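Local structure of protein-glutamine gamma-glutamyltransferase 2 (Pagrus major, 1G0D) at residues P39-L44 with L94-S99; E238-G243 with V267-C272; Q505-A510 with R525-V530; V658-V663 with V676-V681; F134-R139 with G287-P292. The protein probably catalyses the calcium-dependent cross-linking of proteins, joining peptide-bound glutamine to lysine side chains or to free primary amines with release of ammonium. All blocks are in the same frame, centred on the assembly; numbering follows the deposited sequence.

Overall arrangement
The five contacts run through the four-domain architecture of a transglutaminase. Contact 1 joins strands 40-46 and 92-98 of the N-terminal beta-sandwich, its centre about 23 Å from that of contact 5, where the chain leaving this domain meets the catalytic core. Contact 2 follows within the span of chain that contact 5 closes, and ends at the catalytic Cys272. Contact 3, the hairpin 502-513/525-532, lies about 76 Å from contact 1, centre to centre, on the opposite side of the molecule. Contact 4 is the hairpin 659-666/673-682 of the C-terminal Ig-like domain, about 27 Å from contact 2 between centres. Helix 272-286 thus joins contact 2, at the catalytic cysteine, to contact 5, at the junction with the N-terminal domain.

Contact 1. Residues P39-L44 with L94-S99; sequences PFSITL and LLTLHS
Phe40 and Ile42 pair with Leu97 and Leu95 as antiparallel neighbours in a four-stranded sheet of the N-terminal beta-sandwich domain. Each is a hydrogen-bonded pair. Phe40 N donates a hydrogen bond to Leu97 O at 2.9 Å, and Leu97 N donates one to Phe40 O at 2.7 Å. In the other pair, Ile42 N binds Leu95 O and Leu95 N binds Ile42 O at 2.9 Å, the latter nearly straight at 172°. The intervening pair, Ser41 and Thr96, uses hydroxyls instead: Ser41 OG and Thr96 OG1 share a long hydrogen bond of 3.3 Å. Ser41 O accepts a hydrogen bond from Asn18 ND2, while Thr96 uses its backbone to bond Asn85 of strand 83-88.

The face carrying Phe40, Ile42, Leu95 and Leu97 is apolar: Leu95 packs on Leu56 and Leu97 on Leu58 of the facing sheet, Phe40 meets Phe130, and Ile42 touches Val11. Pro39 CB sits over the His98 ring, 3.8 Å from its centroid, and Trp83 also stacks with this imidazole. With chi1 at 56°, Phe40 swings its ring across to Leu97, whose CB lies over one ring face, 3.5 Å from CZ.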
# COMPACT_ATOMS: atom_id res chain seq x y z
N PRO A 39 17.54 -23.34 -10.61
CA PRO A 39 17.56 -24.74 -10.18
C PRO A 39 17.66 -24.99 -8.70
O PRO A 39 18.15 -24.15 -7.96
CB PRO A 39 18.78 -25.29 -10.91
CG PRO A 39 19.69 -24.13 -10.98
CD PRO A 39 18.78 -22.95 -11.27
N PHE A 40 17.18 -26.15 -8.27
CA PHE A 40 17.29 -26.52 -6.87
C PHE A 40 17.73 -28.00 -6.76
O PHE A 40 17.41 -28.79 -7.63
CB PHE A 40 15.98 -26.19 -6.09
CG PHE A 40 14.69 -26.80 -6.63
CD1 PHE A 40 14.01 -26.21 -7.69
CD2 PHE A 40 14.13 -27.93 -6.03
CE1 PHE A 40 12.77 -26.74 -8.14
CE2 PHE A 40 12.92 -28.46 -6.47
CZ PHE A 40 12.25 -27.86 -7.53
N SER A 41 18.50 -28.35 -5.73
CA SER A 41 18.99 -29.74 -5.59
C SER A 41 18.53 -30.44 -4.33
O SER A 41 18.70 -29.94 -3.23
CB SER A 41 20.50 -29.78 -5.61
OG SER A 41 20.99 -29.06 -6.71
N ILE A 42 18.00 -31.64 -4.51
CA ILE A 42 17.49 -32.43 -3.41
C ILE A 42 18.18 -33.78 -3.53
O ILE A 42 18.77 -34.05 -4.56
CB ILE A 42 15.93 -32.58 -3.52
CG1 ILE A 42 15.55 -33.38 -4.77
CG2 ILE A 42 15.27 -31.15 -3.63
CD1 ILE A 42 14.15 -34.01 -4.72
N THR A 43 18.12 -34.61 -2.51
CA THR A 43 18.76 -35.92 -2.59
C THR A 43 17.84 -37.08 -2.25
O THR A 43 16.90 -36.94 -1.49
CB THR A 43 19.92 -36.04 -1.62
OG1 THR A 43 19.57 -35.41 -0.38
CG2 THR A 43 21.15 -35.40 -2.21
N LEU A 44 18.12 -38.23 -2.84
CA LEU A 44 17.37 -39.45 -2.60
C LEU A 44 18.34 -40.30 -1.81
O LEU A 44 19.33 -40.76 -2.39
CB LEU A 44 17.16 -40.23 -3.88
CG LEU A 44 16.03 -40.08 -4.86
CD1 LEU A 44 15.72 -41.43 -5.45
CD2 LEU A 44 14.85 -39.50 -4.17
N LEU A 94 21.74 -37.30 -6.19
CA LEU A 94 21.56 -35.84 -6.23
C LEU A 94 20.70 -35.52 -7.44
O LEU A 94 21.08 -35.78 -8.58
CB LEU A 94 22.92 -35.15 -6.38
CG LEU A 94 23.24 -33.79 -5.70
CD1 LEU A 94 23.69 -32.95 -6.85
CD2 LEU A 94 22.11 -33.09 -4.93
N LEU A 95 19.54 -34.92 -7.18
CA LEU A 95 18.61 -34.60 -8.23
C LEU A 95 18.50 -33.09 -8.31
O LEU A 95 18.01 -32.48 -7.38
CB LEU A 95 17.25 -35.19 -7.88
CG LEU A 95 16.62 -36.47 -8.44
CD1 LEU A 95 17.55 -37.36 -9.30
CD2 LEU A 95 16.11 -37.22 -7.24
N THR A 96 18.97 -32.49 -9.39
CA THR A 96 18.87 -31.04 -9.55
C THR A 96 17.69 -30.75 -10.45
O THR A 96 17.72 -31.10 -11.62
CB THR A 96 20.10 -30.48 -10.20
OG1 THR A 96 21.25 -30.86 -9.43
CG2 THR A 96 20.01 -28.98 -10.26
N LEU A 97 16.65 -30.13 -9.90
CA LEU A 97 15.45 -29.80 -10.67
C LEU A 97 15.65 -28.44 -11.28
O LEU A 97 16.08 -27.51 -10.60
CB LEU A 97 14.20 -29.75 -9.79
CG LEU A 97 13.37 -30.94 -9.26
CD1 LEU A 97 12.31 -31.21 -10.25
CD2 LEU A 97 14.20 -32.18 -8.99
N HIS A 98 15.33 -28.35 -12.56
CA HIS A 98 15.43 -27.09 -13.31
C HIS A 98 14.00 -26.67 -13.72
O HIS A 98 13.29 -27.41 -14.38
CB HIS A 98 16.28 -27.28 -14.57
CG HIS A 98 17.75 -27.38 -14.31
ND1 HIS A 98 18.57 -26.27 -14.25
CD2 HIS A 98 18.54 -28.45 -14.07
CE1 HIS A 98 19.80 -26.66 -13.99
NE2 HIS A 98 19.82 -27.97 -13.88
N SER A 99 13.57 -25.50 -13.32
CA SER A 99 12.22 -25.08 -13.63
C SER A 99 12.26 -23.96 -14.63
O SER A 99 13.21 -23.19 -14.62
CB SER A 99 11.52 -24.57 -12.36
OG SER A 99 11.98 -23.27 -11.99

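Contact 2. Residues E238-G243 with V267-C272; sequences EPYTDG and VKYGQC
Tyr240 and Tyr269 meet obliquely, without a face-to-face stack. The CD2-CE2 side of the Tyr269 ring comes up against Tyr240 CB, with CE2 3.6 Å from it, while Tyr269 CD2 lies at the edge of the Tyr240 ring. Tyr240 O approaches the Tyr269 ring in its plane, 3.3 Å from CE2. Lys268, joined to Tyr269 by a cis peptide bond, sets its CB over the centre of one face of that ring, and its chain runs on past Asp242 O, with CD 3.5 Å from that oxygen. Lys268 CB thus covers a face, while the loop meets the ring at its edge. The Tyr269 hydroxyl accepts a hydrogen bond from Asp242 N (3.0 Å, 151°).

Tyr240, the centre of an inverse gamma turn, directs its phenol toward Gln271. These side chains cross at about a right angle, ring and amide planes 57° apart. Gln271, extended at chi2 (155°), carries NE2 out to donate a hydrogen bond to Tyr240 OH at 3.2 Å, with the oxygen almost in the amide plane. The same NE2 is also bonded to Arg235 O, and Tyr240 OH to Glu555 OE1, which ties the loop to a later part of the chain.

Gln271 is the N-cap residue of helix 272-286, and Tyr515 OH makes a weak bond to Cys272 N. The arrangement borders the transglutaminase active site, where the catalytic cysteine opens a helix beside His332.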
# COMPACT_ATOMS: atom_id res chain seq x y z
N GLU A 238 -15.90 7.31 10.27
CA GLU A 238 -15.74 7.14 11.70
C GLU A 238 -16.47 6.17 12.62
O GLU A 238 -15.80 5.49 13.39
CB GLU A 238 -15.66 8.53 12.31
CG GLU A 238 -15.99 8.58 13.70
CD GLU A 238 -17.35 9.14 13.85
OE1 GLU A 238 -18.14 8.42 14.50
OE2 GLU A 238 -17.63 10.26 13.32
N PRO A 239 -17.81 6.11 12.63
CA PRO A 239 -18.22 5.05 13.60
C PRO A 239 -17.83 3.64 13.08
O PRO A 239 -18.55 3.02 12.30
CB PRO A 239 -19.73 5.22 13.72
CG PRO A 239 -20.11 5.97 12.47
CD PRO A 239 -18.93 6.81 12.01
N TYR A 240 -16.66 3.15 13.48
CA TYR A 240 -16.15 1.87 13.01
C TYR A 240 -16.63 0.83 13.96
O TYR A 240 -15.86 0.01 14.47
CB TYR A 240 -14.62 1.89 13.00
CG TYR A 240 -14.06 3.00 12.16
CD1 TYR A 240 -14.12 2.96 10.76
CD2 TYR A 240 -13.51 4.13 12.75
CE1 TYR A 240 -13.66 4.02 9.99
CE2 TYR A 240 -13.05 5.18 11.99
CZ TYR A 240 -13.13 5.13 10.62
OH TYR A 240 -12.67 6.20 9.90
N THR A 241 -17.93 0.85 14.17
CA THR A 241 -18.56 -0.00 15.15
C THR A 241 -18.08 -1.41 15.42
O THR A 241 -17.67 -1.71 16.55
CB THR A 241 -20.09 -0.00 14.99
OG1 THR A 241 -20.43 -0.28 13.63
CG2 THR A 241 -20.63 1.36 15.37
N ASP A 242 -18.09 -2.30 14.44
CA ASP A 242 -17.69 -3.64 14.86
C ASP A 242 -16.39 -4.14 14.30
O ASP A 242 -16.32 -5.24 13.75
CB ASP A 242 -18.82 -4.61 14.55
CG ASP A 242 -20.18 -4.06 14.94
OD1 ASP A 242 -20.46 -4.00 16.17
OD2 ASP A 242 -20.94 -3.67 14.02
N GLY A 243 -15.35 -3.35 14.48
CA GLY A 243 -14.06 -3.72 13.95
C GLY A 243 -12.98 -2.76 14.35
O GLY A 243 -13.20 -1.92 15.20
N VAL A 267 -11.89 -8.42 6.82
CA VAL A 267 -11.52 -7.83 8.09
C VAL A 267 -12.05 -6.43 8.20
O VAL A 267 -11.95 -5.67 7.25
CB VAL A 267 -10.01 -7.82 8.22
CG1 VAL A 267 -9.58 -7.17 9.51
CG2 VAL A 267 -9.48 -9.25 8.11
N LYS A 268 -12.63 -6.08 9.35
CA LYS A 268 -13.13 -4.72 9.56
C LYS A 268 -12.14 -3.85 10.35
O LYS A 268 -11.85 -4.17 11.50
CB LYS A 268 -14.43 -4.77 10.35
CG LYS A 268 -15.57 -5.47 9.64
CD LYS A 268 -16.89 -5.13 10.32
CE LYS A 268 -17.93 -6.16 10.06
NZ LYS A 268 -17.34 -7.49 10.34
N TYR A 269 -11.65 -2.75 9.79
CA TYR A 269 -12.02 -2.23 8.47
C TYR A 269 -10.74 -1.71 7.81
O TYR A 269 -9.69 -1.73 8.40
CB TYR A 269 -12.98 -1.02 8.60
CG TYR A 269 -14.32 -1.28 9.32
CD1 TYR A 269 -15.42 -1.85 8.66
CD2 TYR A 269 -14.47 -0.93 10.65
CE1 TYR A 269 -16.65 -2.06 9.35
CE2 TYR A 269 -15.67 -1.13 11.33
CZ TYR A 269 -16.76 -1.69 10.70
OH TYR A 269 -17.92 -1.90 11.47
N GLY A 270 -10.85 -1.21 6.60
CA GLY A 270 -9.67 -0.66 5.98
C GLY A 270 -10.00 0.59 5.19
O GLY A 270 -11.17 0.89 4.91
N GLN A 271 -8.96 1.34 4.85
CA GLN A 271 -9.08 2.54 4.02
C GLN A 271 -7.96 2.45 2.95
O GLN A 271 -7.09 1.60 3.07
CB GLN A 271 -8.98 3.79 4.88
CG GLN A 271 -10.37 4.27 5.24
CD GLN A 271 -10.44 5.09 6.51
OE1 GLN A 271 -9.45 5.70 6.97
NE2 GLN A 271 -11.63 5.13 7.10
N CYS A 272 -7.98 3.31 1.93
CA CYS A 272 -7.01 3.20 0.85
C CYS A 272 -5.55 2.85 1.15
O CYS A 272 -5.05 1.91 0.53
CB CYS A 272 -7.09 4.39 -0.11
SG CYS A 272 -6.32 5.85 0.42

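Contact 3. Residues Q505-A510 with R525-V530; sequences QLTMLA and RKTISV
A beta hairpin, strands 502-513 and 525-532, forms one margin of a mixed sheet, with 525-532 as its outermost strand within the chain. Leu506 and Ile528 make a hydrogen-bonded pair with 2.8 Å bonds in both directions, Leu506 N to Ile528 O and Ile528 N to Leu506 O. In the next such pair, Met508 N binds Lys526 O at 2.7 Å, but the return bond from Lys526 N to Met508 O is weak, bent to 121°.

On the face with Gln505, Thr507 and Leu509, Thr507 OG1 and Thr527 OG1 share a 3.2 Å hydrogen bond in which either may be the donor. Gln505 folds at chi2 (75°) over the partner strand, bringing NE2 to 3.4 Å from Thr527 CG2 and into a weak bond with Ser529 OG. Leu509 and Arg525 run side by side, and Leu509 CD2 lies over one face of the guanidinium, 3.7 Å from NH1.

On the other face, Met508 and Lys526 lie side by side, pointing the same way, with Met508 CE 3.8 Å from Lys526 NZ. The Met508 side chain is about 7 Å from that of Ile477, a probable GTP-binding residue judged by relatives.

The aliphatic parts therefore pack against each other on the two faces of the hairpin, while salt bridges from Arg525 to Glu317 and Lys526 to Glu540, with bonds to Arg315 O and Val541 O, tie the edge strand to other parts of the same chain.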
# COMPACT_ATOMS: atom_id res chain seq x y z
N GLN A 505 -14.06 41.69 -1.18
CA GLN A 505 -14.80 41.03 -0.13
C GLN A 505 -14.10 39.73 0.17
O GLN A 505 -13.94 38.89 -0.72
CB GLN A 505 -16.23 40.75 -0.59
CG GLN A 505 -17.24 40.59 0.54
CD GLN A 505 -17.62 41.91 1.17
OE1 GLN A 505 -17.72 42.93 0.49
NE2 GLN A 505 -17.82 41.90 2.49
N LEU A 506 -13.73 39.55 1.42
CA LEU A 506 -13.00 38.38 1.84
C LEU A 506 -13.80 37.41 2.70
O LEU A 506 -14.01 37.65 3.89
CB LEU A 506 -11.77 38.86 2.59
CG LEU A 506 -10.50 38.05 2.88
CD1 LEU A 506 -10.38 37.84 4.38
CD2 LEU A 506 -10.51 36.75 2.13
N THR A 507 -14.23 36.31 2.12
CA THR A 507 -14.96 35.29 2.87
C THR A 507 -14.04 34.16 3.33
O THR A 507 -13.28 33.61 2.54
CB THR A 507 -16.05 34.67 2.01
OG1 THR A 507 -16.84 35.70 1.40
CG2 THR A 507 -16.91 33.73 2.84
N MET A 508 -14.11 33.78 4.60
CA MET A 508 -13.29 32.69 5.13
C MET A 508 -14.12 31.70 5.91
O MET A 508 -15.00 32.09 6.68
CB MET A 508 -12.22 33.24 6.05
CG MET A 508 -11.68 34.55 5.64
SD MET A 508 -10.81 35.16 7.08
CE MET A 508 -11.43 36.85 7.21
N LEU A 509 -13.88 30.41 5.72
CA LEU A 509 -14.60 29.38 6.46
C LEU A 509 -13.62 28.35 6.95
O LEU A 509 -12.59 28.13 6.35
CB LEU A 509 -15.59 28.59 5.60
CG LEU A 509 -16.46 29.04 4.43
CD1 LEU A 509 -15.63 29.55 3.25
CD2 LEU A 509 -17.27 27.78 4.03
N ALA A 510 -13.97 27.67 8.02
CA ALA A 510 -13.12 26.65 8.55
C ALA A 510 -14.09 25.53 8.94
O ALA A 510 -14.94 25.73 9.81
CB ALA A 510 -12.38 27.18 9.73
N ARG A 525 -17.26 30.43 10.14
CA ARG A 525 -17.20 31.19 8.90
C ARG A 525 -17.04 32.69 9.23
O ARG A 525 -17.18 33.08 10.39
CB ARG A 525 -18.48 30.91 8.14
CG ARG A 525 -18.66 31.64 6.87
CD ARG A 525 -20.11 31.51 6.47
NE ARG A 525 -20.41 30.19 5.95
CZ ARG A 525 -20.59 29.93 4.66
NH1 ARG A 525 -20.86 28.69 4.28
NH2 ARG A 525 -20.49 30.91 3.76
N LYS A 526 -16.76 33.54 8.24
CA LYS A 526 -16.56 34.96 8.53
C LYS A 526 -16.28 35.72 7.24
O LYS A 526 -15.45 35.30 6.45
CB LYS A 526 -15.37 35.09 9.48
CG LYS A 526 -14.86 36.48 9.83
CD LYS A 526 -13.59 36.31 10.69
CE LYS A 526 -12.97 37.62 11.18
NZ LYS A 526 -11.49 37.64 10.95
N THR A 527 -16.97 36.83 7.02
CA THR A 527 -16.74 37.62 5.82
C THR A 527 -16.30 39.02 6.21
O THR A 527 -16.92 39.64 7.07
CB THR A 527 -17.96 37.73 4.95
OG1 THR A 527 -18.13 36.51 4.23
CG2 THR A 527 -17.80 38.86 3.95
N ILE A 528 -15.25 39.50 5.58
CA ILE A 528 -14.72 40.82 5.88
C ILE A 528 -14.67 41.63 4.64
O ILE A 528 -14.69 41.10 3.53
CB ILE A 528 -13.29 40.71 6.46
CG1 ILE A 528 -13.24 41.39 7.82
CG2 ILE A 528 -12.26 41.35 5.51
CD1 ILE A 528 -14.17 40.79 8.85
N SER A 529 -14.62 42.94 4.82
CA SER A 529 -14.49 43.84 3.68
C SER A 529 -13.07 44.32 3.80
O SER A 529 -12.60 44.70 4.88
CB SER A 529 -15.48 44.99 3.76
OG SER A 529 -16.59 44.73 2.92
N VAL A 530 -12.38 44.29 2.68
CA VAL A 530 -10.99 44.62 2.68
C VAL A 530 -10.58 45.65 1.63
O VAL A 530 -11.18 45.72 0.54
CB VAL A 530 -10.20 43.27 2.50
CG1 VAL A 530 -9.37 43.25 1.24
CG2 VAL A 530 -9.37 43.00 3.70

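Contact 4. Residues V658-V663 with V676-V681; sequences VRKLLV and VTTVVV
Lys660 starts with CG anti to its carbonyl carbon (chi1 -56°) and bends again at chi2 (-110°), which lays its chain alongside Thr678, the two pointing the same way. Its methylene carbons do the touching, with CE nearest Thr678 OG1. Thr678 CG2, anti to the backbone N, reaches Val658 CG1 at 3.8 Å.

These residues share one face of an antiparallel hairpin, strands 659-666 and 673-682, in the C-terminal Ig-like domain. Further along that face, Leu662 CD1 packs on Val676 CG1 at 3.6 Å, and strand 169-176 touches both residues through Asn176 and Pro174. On the other face, Leu661 CB meets Thr677 CG2 at 3.5 Å, and Arg659 CG brushes Val681 CG2 at 4.0 Å.

Two hydrogen-bonded pairs hold the backbones. Leu661 N to Thr677 O measures 2.8 Å, with a return bond from Thr677 N to Leu661 O. Val679 N to Arg659 O is also 2.8 Å and nearly straight at 170°, whereas Arg659 N reaches Val679 O at 3.0 Å.

Beyond its aliphatic part, the Arg659 guanidinium has weak bonds to the carbonyls of Arg655, Thr656 and Ala625. Across the two strands, then, the backbone supplies the directional bonds; no side-chain hydrogen bond crosses between them, and the side chains add mostly van der Waals contact.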
# COMPACT_ATOMS: atom_id res chain seq x y z
N VAL A 658 18.64 -5.49 11.12
CA VAL A 658 18.25 -4.14 11.48
C VAL A 658 16.71 -4.14 11.40
O VAL A 658 16.13 -4.21 10.32
CB VAL A 658 18.83 -3.11 10.50
CG1 VAL A 658 18.38 -1.72 10.91
CG2 VAL A 658 20.34 -3.21 10.49
N ARG A 659 16.06 -4.07 12.55
CA ARG A 659 14.62 -4.14 12.55
C ARG A 659 14.00 -2.89 13.12
O ARG A 659 14.66 -2.09 13.76
CB ARG A 659 14.21 -5.38 13.34
CG ARG A 659 15.16 -6.54 13.15
CD ARG A 659 14.45 -7.87 13.23
NE ARG A 659 14.88 -8.81 12.21
CZ ARG A 659 14.40 -8.86 10.97
NH1 ARG A 659 14.86 -9.75 10.10
NH2 ARG A 659 13.46 -8.02 10.58
N LYS A 660 12.71 -2.73 12.84
CA LYS A 660 11.96 -1.56 13.29
C LYS A 660 10.77 -1.96 14.19
O LYS A 660 10.00 -2.91 13.87
CB LYS A 660 11.49 -0.78 12.05
CG LYS A 660 12.63 -0.37 11.11
CD LYS A 660 12.85 1.14 11.17
CE LYS A 660 14.27 1.55 10.78
NZ LYS A 660 14.67 0.81 9.56
N LEU A 661 10.65 -1.29 15.35
CA LEU A 661 9.58 -1.60 16.30
C LEU A 661 8.57 -0.51 16.14
O LEU A 661 8.90 0.68 16.21
CB LEU A 661 10.10 -1.65 17.73
CG LEU A 661 9.07 -2.01 18.79
CD1 LEU A 661 8.50 -3.40 18.56
CD2 LEU A 661 9.73 -1.89 20.16
N LEU A 662 7.34 -0.95 15.87
CA LEU A 662 6.20 -0.05 15.62
C LEU A 662 5.18 -0.05 16.77
O LEU A 662 4.88 -1.08 17.37
CB LEU A 662 5.50 -0.43 14.31
CG LEU A 662 6.15 -0.13 12.96
CD1 LEU A 662 7.53 -0.74 12.85
CD2 LEU A 662 5.29 -0.73 11.91
N VAL A 663 4.67 1.13 17.08
CA VAL A 663 3.70 1.26 18.14
C VAL A 663 2.58 2.25 17.85
O VAL A 663 2.78 3.35 17.29
CB VAL A 663 4.41 1.64 19.47
CG1 VAL A 663 3.41 1.71 20.59
CG2 VAL A 663 5.46 0.61 19.80
N VAL A 676 7.96 4.73 16.29
CA VAL A 676 8.85 3.71 15.67
C VAL A 676 10.25 3.91 16.19
O VAL A 676 10.70 5.04 16.42
CB VAL A 676 9.11 3.83 14.12
CG1 VAL A 676 8.86 2.51 13.47
CG2 VAL A 676 8.34 4.94 13.51
N THR A 677 10.97 2.82 16.30
CA THR A 677 12.33 2.91 16.75
C THR A 677 13.02 1.85 15.95
O THR A 677 12.36 0.91 15.50
CB THR A 677 12.43 2.59 18.25
OG1 THR A 677 13.72 2.98 18.74
CG2 THR A 677 12.20 1.08 18.50
N THR A 678 14.33 2.03 15.76
CA THR A 678 15.20 1.09 15.05
C THR A 678 15.99 0.32 16.11
O THR A 678 16.60 0.90 17.02
CB THR A 678 16.26 1.80 14.15
OG1 THR A 678 15.62 2.62 13.18
CG2 THR A 678 17.05 0.78 13.40
N VAL A 679 15.94 -0.99 16.01
CA VAL A 679 16.66 -1.86 16.92
C VAL A 679 17.49 -2.87 16.11
O VAL A 679 16.92 -3.67 15.36
CB VAL A 679 15.65 -2.63 17.86
CG1 VAL A 679 16.42 -3.47 18.86
CG2 VAL A 679 14.76 -1.65 18.60
N VAL A 680 18.83 -2.83 16.24
CA VAL A 680 19.69 -3.78 15.54
C VAL A 680 19.79 -5.12 16.33
O VAL A 680 20.37 -5.16 17.42
CB VAL A 680 21.09 -3.19 15.31
CG1 VAL A 680 21.90 -4.09 14.42
CG2 VAL A 680 20.98 -1.85 14.66
N VAL A 681 19.21 -6.19 15.78
CA VAL A 681 19.23 -7.49 16.45
C VAL A 681 20.48 -8.28 16.06
O VAL A 681 20.76 -8.56 14.88
CB VAL A 681 17.94 -8.29 16.14
CG1 VAL A 681 18.00 -9.66 16.77
CG2 VAL A 681 16.73 -7.55 16.66

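Contact 5. Residues F134-R139 with G287-P292; sequences FNPWCR and GIPTRP. With SO4 (sulfate ion), chain B.
Phe134 touches the 287-292 segment from its first side-chain carbon onward. CB rests 3.6 Å from Gly287 O; CG comes within 3.8 Å of Ile288 CG1; CD1 makes the closest approach, 3.4 Å to that same CG1. CE1 then passes to the end of the isoleucine, 3.6 Å from Ile288 CD1, and CZ still grazes this methyl. The match persists because ring and isoleucine lie side by side and point the same way, Ile288 having an extended chi2 of -177°.

Pro136, in a type I turn from Asn135 to Cys138, also meets Gly287 O, with CG 3.3 Å away. Its CB meets Pro289 CG at 3.8 Å, the two pyrrolidines crossing at a slant. Leu151 of helix 148-156 touches both prolines.

Gly287 ends helix 272-286 in a Schellman motif, with a positive phi of 110° that suits glycine, and lies close against the Phe134 backbone. Backbone bonding between Phe134 and Leu286 ties the loop to this helix end.

Farther along, Arg291 binds a sulfate, probably from the crystallisation liquor, through NH1 to O4 at 3.1 Å. Glu336 engages the guanidinium by a salt bridge and Trp351 by a cation-pi contact; Trp351 NE1 also hydrogen-bonds the sulfate. No hydrogen bond links the two segments themselves. Their buried meeting, where chain from the N-terminal domain rests on the catalytic core, consists of van der Waals packing, with the Phe134-Leu286 backbone bonding beside it.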
# COMPACT_ATOMS: atom_id res chain seq x y z
N PHE A 134 7.76 -16.00 -7.60
CA PHE A 134 8.24 -15.28 -8.77
C PHE A 134 9.74 -15.03 -8.53
O PHE A 134 10.19 -14.96 -7.39
CB PHE A 134 7.49 -13.94 -8.88
CG PHE A 134 6.11 -14.06 -9.49
CD1 PHE A 134 4.97 -13.97 -8.70
CD2 PHE A 134 5.96 -14.33 -10.84
CE1 PHE A 134 3.70 -14.16 -9.25
CE2 PHE A 134 4.69 -14.52 -11.41
CZ PHE A 134 3.56 -14.44 -10.62
N ASN A 135 10.52 -14.89 -9.60
CA ASN A 135 11.97 -14.69 -9.48
C ASN A 135 12.47 -13.46 -10.22
O ASN A 135 12.89 -13.56 -11.37
CB ASN A 135 12.68 -15.90 -10.07
CG ASN A 135 14.04 -16.09 -9.49
OD1 ASN A 135 14.55 -15.20 -8.82
ND2 ASN A 135 14.64 -17.24 -9.73
N PRO A 136 12.42 -12.28 -9.57
CA PRO A 136 12.90 -11.06 -10.23
C PRO A 136 14.41 -10.99 -10.38
O PRO A 136 14.92 -10.02 -10.93
CB PRO A 136 12.37 -9.92 -9.36
CG PRO A 136 11.97 -10.51 -8.10
CD PRO A 136 11.86 -12.01 -8.25
N TRP A 137 15.14 -11.99 -9.88
CA TRP A 137 16.58 -12.00 -10.02
C TRP A 137 17.00 -12.85 -11.21
O TRP A 137 18.16 -12.84 -11.59
CB TRP A 137 17.24 -12.57 -8.81
CG TRP A 137 17.14 -11.73 -7.64
CD1 TRP A 137 17.98 -10.73 -7.29
CD2 TRP A 137 16.15 -11.82 -6.62
NE1 TRP A 137 17.56 -10.16 -6.10
CE2 TRP A 137 16.44 -10.81 -5.67
CE3 TRP A 137 15.03 -12.65 -6.42
CZ2 TRP A 137 15.65 -10.60 -4.52
CZ3 TRP A 137 14.24 -12.44 -5.27
CH2 TRP A 137 14.56 -11.42 -4.34
N CYS A 138 16.06 -13.62 -11.76
CA CYS A 138 16.32 -14.48 -12.90
C CYS A 138 16.01 -13.73 -14.19
O CYS A 138 14.88 -13.35 -14.43
CB CYS A 138 15.44 -15.70 -12.82
SG CYS A 138 15.37 -16.55 -14.37
N ARG A 139 17.02 -13.54 -15.03
CA ARG A 139 16.84 -12.74 -16.23
C ARG A 139 15.81 -13.11 -17.22
O ARG A 139 15.46 -12.28 -18.03
CB ARG A 139 18.15 -12.59 -16.97
CG ARG A 139 18.95 -13.81 -16.90
CD ARG A 139 19.85 -13.84 -18.06
NE ARG A 139 19.11 -13.68 -19.29
CZ ARG A 139 19.25 -12.63 -20.10
NH1 ARG A 139 20.11 -11.65 -19.77
NH2 ARG A 139 18.55 -12.59 -21.24
N GLY A 287 6.83 -12.52 -4.62
CA GLY A 287 7.98 -12.27 -5.46
C GLY A 287 7.86 -11.17 -6.51
O GLY A 287 8.78 -10.98 -7.32
N ILE A 288 6.77 -10.44 -6.52
CA ILE A 288 6.65 -9.39 -7.52
C ILE A 288 7.11 -8.09 -6.90
O ILE A 288 6.57 -7.67 -5.89
CB ILE A 288 5.19 -9.25 -8.03
CG1 ILE A 288 4.70 -10.61 -8.58
CG2 ILE A 288 5.10 -8.22 -9.12
CD1 ILE A 288 3.28 -10.59 -9.18
N PRO A 289 8.14 -7.44 -7.47
CA PRO A 289 8.65 -6.17 -6.93
C PRO A 289 7.51 -5.14 -6.76
O PRO A 289 6.80 -4.81 -7.73
CB PRO A 289 9.69 -5.75 -7.96
CG PRO A 289 10.07 -6.97 -8.62
CD PRO A 289 8.90 -7.87 -8.64
N THR A 290 7.34 -4.60 -5.55
CA THR A 290 6.22 -3.67 -5.27
C THR A 290 6.54 -2.51 -4.29
O THR A 290 7.31 -2.65 -3.34
CB THR A 290 5.01 -4.52 -4.71
OG1 THR A 290 4.66 -5.53 -5.67
CG2 THR A 290 3.78 -3.68 -4.40
N ARG A 291 5.95 -1.35 -4.53
CA ARG A 291 6.15 -0.24 -3.60
C ARG A 291 4.89 0.61 -3.48
O ARG A 291 4.27 0.97 -4.49
CB ARG A 291 7.28 0.67 -4.03
CG ARG A 291 7.24 1.03 -5.48
CD ARG A 291 8.33 2.02 -5.79
NE ARG A 291 8.22 2.49 -7.16
CZ ARG A 291 9.14 3.20 -7.78
NH1 ARG A 291 10.27 3.53 -7.16
NH2 ARG A 291 8.93 3.60 -9.03
N PRO A 292 4.47 0.92 -2.25
CA PRO A 292 3.27 1.75 -2.09
C PRO A 292 3.51 3.17 -2.52
O PRO A 292 4.44 3.81 -2.01
CB PRO A 292 2.99 1.68 -0.59
CG PRO A 292 3.74 0.48 -0.15
CD PRO A 292 4.99 0.48 -0.95
S SO4 B . 12.44 3.95 -10.46
O1 SO4 B . 11.43 4.15 -11.38
O2 SO4 B . 12.64 2.56 -10.33
O3 SO4 B . 13.55 4.45 -11.13
O4 SO4 B . 12.18 4.72 -9.27